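Side-chain contact in EmGH1 (Erythrobacter marinus, PDB 5Z87), which is probably a beta-glucosidase of glycosyl hydrolase family 3, releasing glucose from the ends of beta-linked glucosides: residues A[297-301]-A[302-306]. Residues are numbered along the deposited sequence; the frame is centred on the assembly and turned at random.
Sequences NDVLR and DDWGF
Arg301 reaches forward to Phe306 and grips it twice. Its NH2 donates to Phe306 O at 2.8 Å; the oxygen lies at the edge of the guanidinium, whereas the donor stands well above the carbonyl plane. The chain gets there by bending at chi2 (-55°), and Phe306 CD2 lies over one face of the guanidinium, 3.3 Å from Arg301 NH2, with the planes 29° apart. A water donates to both Phe306 O and Arg301 O, tying the same two residues from the backbone side. Beyond the pair, Arg301 NH1 forms a salt bridge with Asp343 and bonds Gly308 O. With an alanine here, Phe306 O would probably lose its arginine donor, CD2 the guanidinium packed against it, and Asp343 this salt bridge.

Behind this, Asp302, Asp303 and Trp304 each donate their N-H five residues back, a wide pi-type run. Phe306 N then reaches Leu300 O at 3.0 Å, and Gly305 N bonds Arg301 O weakly. Leu300 CG packs 3.7 Å from Phe306 CD2, and its CD1 lies 3.8 Å from Trp304 CE3. Val299 CG1 makes a CH-pi contact over the indole's six-membered ring, 3.8 Å from the centroid. Trp304 and Phe306 also meet helix 263-270. With Gly305 at positive phi, the two closing bonds make a Schellman motif that ends the helix before strand 309-311, an alpha-to-beta connection of the TIM-barrel-type N-terminal domain.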
loop_
_atom_site.group_PDB
_atom_site.type_symbol
_atom_site.label_atom_id
_atom_site.label_comp_id
_atom_site.label_asym_id
_atom_site.label_seq_id
_atom_site.Cartn_x
_atom_site.Cartn_y
_atom_site.Cartn_z
ATOM N N ASN A 297 6.098 1.953 -25.705
ATOM C CA ASN A 297 6.443 2.709 -26.902
ATOM C C ASN A 297 6.976 4.100 -26.590
ATOM O O ASN A 297 8.118 4.408 -26.947
ATOM C CB ASN A 297 5.232 2.819 -27.830
ATOM C CG ASN A 297 5.558 3.593 -29.097
ATOM O OD1 ASN A 297 6.149 3.043 -30.021
ATOM N ND2 ASN A 297 5.205 4.877 -29.131
ATOM N N ASP A 298 6.171 4.956 -25.956
ATOM C CA ASP A 298 6.567 6.346 -25.764
ATOM C C ASP A 298 7.848 6.454 -24.952
ATOM O O ASP A 298 8.764 7.203 -25.313
ATOM C CB ASP A 298 5.437 7.129 -25.091
ATOM C CG ASP A 298 4.153 7.128 -25.914
ATOM O OD1 ASP A 298 4.110 6.443 -26.956
ATOM O OD2 ASP A 298 3.189 7.813 -25.509
ATOM N N VAL A 299 7.925 5.721 -23.842
ATOM C CA VAL A 299 9.115 5.774 -23.000
ATOM C C VAL A 299 10.229 4.910 -23.579
ATOM O O VAL A 299 11.366 5.363 -23.745
ATOM C CB VAL A 299 8.770 5.347 -21.562
ATOM C CG1 VAL A 299 10.034 5.015 -20.800
ATOM C CG2 VAL A 299 7.977 6.446 -20.852
ATOM N N LEU A 300 9.918 3.652 -23.884
ATOM C CA LEU A 300 10.967 2.691 -24.194
ATOM C C LEU A 300 11.550 2.943 -25.581
ATOM O O LEU A 300 12.771 3.011 -25.740
ATOM C CB LEU A 300 10.419 1.275 -24.068
ATOM C CG LEU A 300 11.366 0.095 -24.296
ATOM C CD1 LEU A 300 12.555 0.121 -23.354
ATOM C CD2 LEU A 300 10.575 -1.178 -24.135
ATOM N N ARG A 301 10.687 3.130 -26.585
ATOM C CA ARG A 301 11.136 3.392 -27.952
ATOM C C ARG A 301 11.488 4.861 -28.167
ATOM O O ARG A 301 12.607 5.186 -28.574
ATOM C CB ARG A 301 10.064 2.954 -28.957
ATOM C CG ARG A 301 9.738 1.478 -28.889
ATOM C CD ARG A 301 10.980 0.618 -29.059
ATOM N NE ARG A 301 10.669 -0.806 -28.911
ATOM C CZ ARG A 301 11.513 -1.795 -29.181
ATOM N NH1 ARG A 301 11.109 -3.048 -29.010
ATOM N NH2 ARG A 301 12.755 -1.536 -29.617
ATOM N N ASP A 302 10.545 5.767 -27.894
ATOM C CA ASP A 302 10.734 7.169 -28.264
ATOM C C ASP A 302 11.673 7.887 -27.304
ATOM O O ASP A 302 12.611 8.558 -27.739
ATOM C CB ASP A 302 9.385 7.903 -28.325
ATOM C CG ASP A 302 8.472 7.382 -29.430
ATOM O OD1 ASP A 302 8.934 6.589 -30.282
ATOM O OD2 ASP A 302 7.281 7.766 -29.436
ATOM N N ASP A 303 11.428 7.787 -25.995
ATOM C CA ASP A 303 12.256 8.537 -25.049
ATOM C C ASP A 303 13.650 7.932 -24.934
ATOM O O ASP A 303 14.648 8.657 -24.925
ATOM C CB ASP A 303 11.610 8.573 -23.661
ATOM C CG ASP A 303 10.413 9.508 -23.570
ATOM O OD1 ASP A 303 10.087 10.227 -24.539
ATOM O OD2 ASP A 303 9.795 9.518 -22.487
ATOM N N TRP A 304 13.739 6.609 -24.810
ATOM C CA TRP A 304 15.017 5.966 -24.518
ATOM C C TRP A 304 15.744 5.446 -25.748
ATOM O O TRP A 304 16.934 5.136 -25.647
ATOM C CB TRP A 304 14.835 4.783 -23.558
ATOM C CG TRP A 304 14.320 5.147 -22.190
ATOM C CD1 TRP A 304 14.120 6.402 -21.677
ATOM C CD2 TRP A 304 13.936 4.228 -21.167
ATOM N NE1 TRP A 304 13.634 6.316 -20.391
ATOM C CE2 TRP A 304 13.516 4.993 -20.052
ATOM C CE3 TRP A 304 13.912 2.834 -21.080
ATOM C CZ2 TRP A 304 13.065 4.404 -18.867
ATOM C CZ3 TRP A 304 13.463 2.246 -19.902
ATOM C CH2 TRP A 304 13.045 3.036 -18.811
ATOM N N GLY A 305 15.052 5.286 -26.878
ATOM C CA GLY A 305 15.698 4.840 -28.095
ATOM C C GLY A 305 15.991 3.364 -28.160
ATOM O O GLY A 305 16.900 2.963 -28.898
ATOM N N PHE A 306 15.244 2.540 -27.416
ATOM C CA PHE A 306 15.467 1.098 -27.425
ATOM C C PHE A 306 15.293 0.517 -28.828
ATOM O O PHE A 306 14.307 0.794 -29.519
ATOM C CB PHE A 306 14.495 0.426 -26.459
ATOM C CG PHE A 306 14.676 -1.073 -26.324
ATOM C CD1 PHE A 306 15.918 -1.625 -26.053
ATOM C CD2 PHE A 306 13.577 -1.921 -26.418
ATOM C CE1 PHE A 306 16.062 -3.009 -25.897
ATOM C CE2 PHE A 306 13.705 -3.285 -26.271
ATOM C CZ PHE A 306 14.947 -3.833 -25.993
HETATM O O HOH W 1 13.607 3.099 -30.556
#